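PDB 5T8V: sister chromatid cohesion protein from Chaetomium thermophilum, which probably helps load the cohesin ring onto chromatin as a member of the SCC2/Nipped-B family, this chain being the protein's C-terminal, HEAT-repeat part. Local coordinates for residues I1294-T1308 against L1374-Y1388. Sequence-based numbering, arbitrary orientation.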
loop_
_atom_site.group_PDB
_atom_site.type_symbol
_atom_site.label_atom_id
_atom_site.label_comp_id
_atom_site.label_asym_id
_atom_site.label_seq_id
_atom_site.Cartn_x
_atom_site.Cartn_y
_atom_site.Cartn_z
ATOM N N ILE A 1294 29.934 16.942 12.906
ATOM C CA ILE A 1294 29.488 16.794 14.288
ATOM C C ILE A 1294 30.649 16.420 15.200
ATOM O O ILE A 1294 30.671 16.809 16.374
ATOM C CB ILE A 1294 28.347 15.761 14.379
ATOM C CG1 ILE A 1294 27.925 15.560 15.837
ATOM C CG2 ILE A 1294 28.767 14.436 13.765
ATOM C CD1 ILE A 1294 26.667 14.734 16.003
ATOM N N HIS A 1295 31.625 15.665 14.693
ATOM C CA HIS A 1295 32.779 15.309 15.515
ATOM C C HIS A 1295 33.608 16.542 15.848
ATOM O O HIS A 1295 34.019 16.736 16.997
ATOM C CB HIS A 1295 33.633 14.259 14.803
ATOM C CG HIS A 1295 34.831 13.824 15.591
ATOM N ND1 HIS A 1295 34.730 13.217 16.823
ATOM C CD2 HIS A 1295 36.156 13.910 15.321
ATOM C CE1 HIS A 1295 35.940 12.945 17.280
ATOM N NE2 HIS A 1295 36.823 13.356 16.387
ATOM N N SER A 1296 33.867 17.390 14.850
ATOM C CA SER A 1296 34.567 18.642 15.113
ATOM C C SER A 1296 33.730 19.568 15.984
ATOM O O SER A 1296 34.282 20.359 16.758
ATOM C CB SER A 1296 34.924 19.330 13.795
ATOM O OG SER A 1296 35.740 18.494 12.993
ATOM N N LEU A 1297 32.403 19.480 15.877
ATOM C CA LEU A 1297 31.527 20.299 16.706
ATOM C C LEU A 1297 31.649 19.911 18.174
ATOM O O LEU A 1297 31.940 20.754 19.029
ATOM C CB LEU A 1297 30.080 20.161 16.226
ATOM C CG LEU A 1297 29.001 20.804 17.104
ATOM C CD1 LEU A 1297 29.262 22.289 17.292
ATOM C CD2 LEU A 1297 27.622 20.573 16.504
ATOM N N VAL A 1298 31.432 18.630 18.487
ATOM C CA VAL A 1298 31.558 18.177 19.868
ATOM C C VAL A 1298 32.990 18.344 20.352
ATOM O O VAL A 1298 33.235 18.500 21.554
ATOM C CB VAL A 1298 31.080 16.716 20.010
ATOM C CG1 VAL A 1298 29.637 16.577 19.537
ATOM C CG2 VAL A 1298 31.993 15.766 19.247
ATOM N N ALA A 1299 33.958 18.309 19.433
ATOM C CA ALA A 1299 35.336 18.601 19.806
ATOM C C ALA A 1299 35.477 20.048 20.261
ATOM O O ALA A 1299 36.154 20.333 21.256
ATOM C CB ALA A 1299 36.271 18.311 18.632
ATOM N N ALA A 1300 34.834 20.975 19.549
ATOM C CA ALA A 1300 34.895 22.379 19.938
ATOM C C ALA A 1300 34.136 22.627 21.235
ATOM O O ALA A 1300 34.542 23.467 22.047
ATOM C CB ALA A 1300 34.340 23.257 18.817
ATOM N N MET A 1301 33.030 21.909 21.447
ATOM C CA MET A 1301 32.269 22.073 22.682
ATOM C C MET A 1301 33.043 21.535 23.878
ATOM O O MET A 1301 33.100 22.180 24.931
ATOM C CB MET A 1301 30.912 21.377 22.557
ATOM C CG MET A 1301 29.996 21.997 21.510
ATOM S SD MET A 1301 28.303 21.370 21.569
ATOM C CE MET A 1301 28.539 19.671 21.066
ATOM N N GLU A 1302 33.651 20.355 23.738
ATOM C CA GLU A 1302 34.506 19.832 24.798
ATOM C C GLU A 1302 35.685 20.762 25.058
ATOM O O GLU A 1302 36.070 20.983 26.213
ATOM C CB GLU A 1302 35.000 18.432 24.433
ATOM C CG GLU A 1302 33.906 17.380 24.364
ATOM C CD GLU A 1302 34.407 16.055 23.818
ATOM O OE1 GLU A 1302 35.607 15.964 23.484
ATOM O OE2 GLU A 1302 33.601 15.106 23.721
ATOM N N ARG A 1303 36.273 21.315 23.995
ATOM C CA ARG A 1303 37.401 22.226 24.159
ATOM C C ARG A 1303 36.989 23.468 24.940
ATOM O O ARG A 1303 37.665 23.874 25.893
ATOM C CB ARG A 1303 37.963 22.599 22.784
ATOM C CG ARG A 1303 39.230 23.442 22.826
ATOM C CD ARG A 1303 39.963 23.433 21.488
ATOM N NE ARG A 1303 39.104 23.843 20.374
ATOM C CZ ARG A 1303 38.513 23.015 19.514
ATOM N NH1 ARG A 1303 38.676 21.700 19.609
ATOM N NH2 ARG A 1303 37.755 23.508 18.543
ATOM N N LEU A 1304 35.867 24.082 24.557
ATOM C CA LEU A 1304 35.383 25.263 25.264
ATOM C C LEU A 1304 35.077 24.945 26.722
ATOM O O LEU A 1304 35.550 25.633 27.635
ATOM C CB LEU A 1304 34.139 25.816 24.566
ATOM C CG LEU A 1304 33.322 26.847 25.352
ATOM C CD1 LEU A 1304 34.182 28.038 25.762
ATOM C CD2 LEU A 1304 32.123 27.304 24.538
ATOM N N VAL A 1305 34.274 23.905 26.959
ATOM C CA VAL A 1305 33.890 23.553 28.322
ATOM C C VAL A 1305 35.125 23.307 29.179
ATOM O O VAL A 1305 35.209 23.772 30.322
ATOM C CB VAL A 1305 32.950 22.331 28.306
ATOM C CG1 VAL A 1305 32.720 21.793 29.709
ATOM C CG2 VAL A 1305 31.621 22.699 27.659
ATOM N N ALA A 1306 36.106 22.576 28.642
ATOM C CA ALA A 1306 37.317 22.284 29.399
ATOM C C ALA A 1306 38.213 23.507 29.560
ATOM O O ALA A 1306 39.060 23.521 30.458
ATOM C CB ALA A 1306 38.099 21.155 28.724
ATOM N N SER A 1307 38.048 24.526 28.717
ATOM C CA SER A 1307 38.860 25.734 28.817
ATOM C C SER A 1307 38.288 26.729 29.823
ATOM O O SER A 1307 38.987 27.150 30.750
ATOM C CB SER A 1307 38.992 26.391 27.439
ATOM O OG SER A 1307 39.712 25.559 26.544
ATOM N N THR A 1308 37.018 27.111 29.659
ATOM C CA THR A 1308 36.422 28.116 30.534
ATOM C C THR A 1308 35.891 27.497 31.822
ATOM O O THR A 1308 36.016 28.093 32.901
ATOM C CB THR A 1308 35.298 28.847 29.800
ATOM O OG1 THR A 1308 35.773 29.296 28.523
ATOM C CG2 THR A 1308 34.820 30.045 30.608
ATOM N N LEU A 1374 27.590 26.132 30.757
ATOM C CA LEU A 1374 28.435 24.957 30.562
ATOM C C LEU A 1374 27.645 23.664 30.726
ATOM O O LEU A 1374 27.815 22.727 29.938
ATOM C CB LEU A 1374 29.613 24.987 31.532
ATOM C CG LEU A 1374 30.593 26.147 31.357
ATOM C CD1 LEU A 1374 30.366 27.177 32.433
ATOM C CD2 LEU A 1374 32.025 25.656 31.376
ATOM N N LEU A 1375 26.786 23.586 31.746
ATOM C CA LEU A 1375 25.986 22.378 31.933
ATOM C C LEU A 1375 25.090 22.121 30.728
ATOM O O LEU A 1375 24.884 20.968 30.334
ATOM C CB LEU A 1375 25.150 22.484 33.208
ATOM C CG LEU A 1375 25.912 22.335 34.527
ATOM C CD1 LEU A 1375 26.030 23.665 35.230
ATOM C CD2 LEU A 1375 25.244 21.317 35.430
ATOM N N ALA A 1376 24.547 23.183 30.130
ATOM C CA ALA A 1376 23.731 23.019 28.931
ATOM C C ALA A 1376 24.578 22.538 27.759
ATOM O O ALA A 1376 24.198 21.598 27.046
ATOM C CB ALA A 1376 23.033 24.336 28.593
ATOM N N ILE A 1377 25.735 23.173 27.545
ATOM C CA ILE A 1377 26.644 22.743 26.484
ATOM C C ILE A 1377 26.927 21.254 26.610
ATOM O O ILE A 1377 26.756 20.486 25.657
ATOM C CB ILE A 1377 27.949 23.561 26.525
ATOM C CG1 ILE A 1377 27.677 25.031 26.206
ATOM C CG2 ILE A 1377 28.966 22.999 25.528
ATOM C CD1 ILE A 1377 28.857 25.940 26.497
ATOM N N TRP A 1378 27.370 20.823 27.794
ATOM C CA TRP A 1378 27.711 19.418 27.983
ATOM C C TRP A 1378 26.489 18.520 27.839
ATOM O O TRP A 1378 26.608 17.389 27.356
ATOM C CB TRP A 1378 28.356 19.208 29.351
ATOM C CG TRP A 1378 28.868 17.816 29.536
ATOM C CD1 TRP A 1378 28.232 16.784 30.161
ATOM C CD2 TRP A 1378 30.122 17.299 29.078
ATOM N NE1 TRP A 1378 29.014 15.657 30.125
ATOM C CE2 TRP A 1378 30.180 15.945 29.466
ATOM C CE3 TRP A 1378 31.202 17.848 28.380
ATOM C CZ2 TRP A 1378 31.276 15.134 29.181
ATOM C CZ3 TRP A 1378 32.289 17.042 28.097
ATOM C CH2 TRP A 1378 32.318 15.699 28.496
ATOM N N GLU A 1379 25.314 18.996 28.257
ATOM C CA GLU A 1379 24.094 18.217 28.066
ATOM C C GLU A 1379 23.872 17.922 26.589
ATOM O O GLU A 1379 23.717 16.760 26.190
ATOM C CB GLU A 1379 22.900 18.967 28.659
ATOM C CG GLU A 1379 21.576 18.215 28.567
ATOM C CD GLU A 1379 21.578 16.925 29.366
ATOM O OE1 GLU A 1379 22.412 16.796 30.288
ATOM O OE2 GLU A 1379 20.745 16.038 29.072
ATOM N N VAL A 1380 23.864 18.967 25.757
ATOM C CA VAL A 1380 23.719 18.760 24.317
ATOM C C VAL A 1380 24.846 17.881 23.793
ATOM O O VAL A 1380 24.646 17.068 22.883
ATOM C CB VAL A 1380 23.670 20.114 23.585
ATOM C CG1 VAL A 1380 23.664 19.910 22.071
ATOM C CG2 VAL A 1380 22.443 20.902 24.015
ATOM N N ARG A 1381 26.047 18.031 24.353
ATOM C CA ARG A 1381 27.185 17.235 23.911
ATOM C C ARG A 1381 26.908 15.748 24.094
ATOM O O ARG A 1381 26.988 14.965 23.142
ATOM C CB ARG A 1381 28.442 17.659 24.675
ATOM C CG ARG A 1381 29.674 16.809 24.397
ATOM C CD ARG A 1381 29.852 15.715 25.443
ATOM N NE ARG A 1381 31.072 14.943 25.232
ATOM C CZ ARG A 1381 31.368 13.823 25.886
ATOM N NH1 ARG A 1381 30.531 13.337 26.794
ATOM N NH2 ARG A 1381 32.500 13.185 25.629
ATOM N N THR A 1382 26.575 15.340 25.320
ATOM C CA THR A 1382 26.238 13.942 25.565
ATOM C C THR A 1382 25.076 13.503 24.685
ATOM O O THR A 1382 25.087 12.393 24.134
ATOM C CB THR A 1382 25.897 13.731 27.041
ATOM O OG1 THR A 1382 24.755 14.523 27.389
ATOM C CG2 THR A 1382 27.072 14.116 27.928
ATOM N N TYR A 1383 24.065 14.363 24.535
ATOM C CA TYR A 1383 22.926 14.017 23.692
ATOM C C TYR A 1383 23.368 13.701 22.268
ATOM O O TYR A 1383 22.807 12.811 21.622
ATOM C CB TYR A 1383 21.904 15.151 23.692
ATOM C CG TYR A 1383 20.802 14.960 22.674
ATOM C CD1 TYR A 1383 19.796 14.025 22.878
ATOM C CD2 TYR A 1383 20.771 15.712 21.507
ATOM C CE1 TYR A 1383 18.788 13.845 21.949
ATOM C CE2 TYR A 1383 19.767 15.541 20.573
ATOM C CZ TYR A 1383 18.778 14.606 20.798
ATOM O OH TYR A 1383 17.777 14.431 19.869
ATOM N N LEU A 1384 24.368 14.424 21.759
ATOM C CA LEU A 1384 24.871 14.146 20.418
ATOM C C LEU A 1384 25.712 12.877 20.397
ATOM O O LEU A 1384 25.593 12.060 19.476
ATOM C CB LEU A 1384 25.687 15.332 19.903
ATOM C CG LEU A 1384 24.964 16.665 19.684
ATOM C CD1 LEU A 1384 25.914 17.675 19.054
ATOM C CD2 LEU A 1384 23.717 16.501 18.828
ATOM N N ARG A 1385 26.571 12.695 21.402
ATOM C CA ARG A 1385 27.417 11.507 21.451
ATOM C C ARG A 1385 26.577 10.237 21.457
ATOM O O ARG A 1385 26.937 9.244 20.814
ATOM C CB ARG A 1385 28.320 11.560 22.683
ATOM C CG ARG A 1385 29.231 12.779 22.736
ATOM C CD ARG A 1385 30.420 12.648 21.802
ATOM N NE ARG A 1385 31.471 11.804 22.367
ATOM C CZ ARG A 1385 32.663 11.617 21.807
ATOM N NH1 ARG A 1385 33.555 10.833 22.398
ATOM N NH2 ARG A 1385 32.967 12.211 20.660
ATOM N N ARG A 1386 25.450 10.249 22.173
ATOM C CA ARG A 1386 24.578 9.081 22.189
ATOM C C ARG A 1386 23.631 9.060 20.995
ATOM O O ARG A 1386 23.203 7.982 20.569
ATOM C CB ARG A 1386 23.776 9.037 23.492
ATOM C CG ARG A 1386 22.855 7.827 23.601
ATOM C CD ARG A 1386 23.024 7.095 24.925
ATOM N NE ARG A 1386 22.341 5.803 24.919
ATOM C CZ ARG A 1386 22.383 4.925 25.917
ATOM N NH1 ARG A 1386 23.077 5.188 27.015
ATOM N NH2 ARG A 1386 21.728 3.776 25.814
ATOM N N LEU A 1387 23.301 10.228 20.440
ATOM C CA LEU A 1387 22.373 10.289 19.316
ATOM C C LEU A 1387 22.988 9.769 18.024
ATOM O O LEU A 1387 22.249 9.474 17.078
ATOM C CB LEU A 1387 21.888 11.728 19.115
ATOM C CG LEU A 1387 21.002 11.993 17.893
ATOM C CD1 LEU A 1387 19.736 11.155 17.954
ATOM C CD2 LEU A 1387 20.659 13.468 17.789
ATOM N N TYR A 1388 24.314 9.652 17.959
ATOM C CA TYR A 1388 24.981 9.169 16.757
ATOM C C TYR A 1388 25.880 7.983 17.079
ATOM O O TYR A 1388 25.477 6.827 16.907
ATOM C CB TYR A 1388 25.786 10.297 16.106
ATOM C CG TYR A 1388 24.925 11.362 15.462
ATOM C CD1 TYR A 1388 24.403 12.410 16.210
ATOM C CD2 TYR A 1388 24.632 11.319 14.104
ATOM C CE1 TYR A 1388 23.615 13.385 15.624
ATOM C CE2 TYR A 1388 23.845 12.289 13.511
ATOM C CZ TYR A 1388 23.339 13.320 14.275
ATOM O OH TYR A 1388 22.554 14.288 13.690
#
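Arg1381 and Glu1302 illustrate how one buttressed ion pair can edge an otherwise oily helix-helix seam. The guanidinium comes side-on, and both NE and NH2 donate to the same carboxylate oxygen, with Arg1381 NH2 lying 2.9 Å from Glu1302 OE2. That oxygen lies in the guanidinium plane, yet the two flat groups are twisted 53° apart: NE meets OE2 on its anti side, whereas NH2 reaches it from above the carboxylate plane. A bend at chi2 (-96°) folds the arginine chain so that its guanidinium is sandwiched, with Trp1378 CH2 centred over one face and Arg1385 CG toward the rim of the other, which restrains its rotation. Arg1385 adds charge without a bond, since OE2 sits over the face of its guanidinium; together the two arginines would be expected to favour the ionised carboxylate. A glutamine in place of Glu1302 would probably leave both arginines without this counter-charge and loosen the hold on the Arg1381 guanidinium.

Beside this pair runs the apolar core. Leu1384 is a knob in a hole formed by Ile1294, Leu1297, Val1298 and Met1301; its CD1 lies 3.9 Å from Met1301 CE, the methionine being bent at chi3 to bring that methyl over. Further along, Ile1377 CG2 touches both Val1305 CG2 and Met1301 CB, while at the other end Ile1294 CD1 rests over one face of the Tyr1388 ring.

Outside the pair, Val1253 of helix 1243-1254 backs Leu1297, Met1301 and Leu1304, and Leu1449 of helix 1439-1452 touches Leu1374. The axes of 1294-1308 and 1374-1387 come within 9.9 Å, their directions 150° apart, the near-antiparallel helix packing typical of an all-helical HEAT-repeat solenoid, here near its C-terminal end.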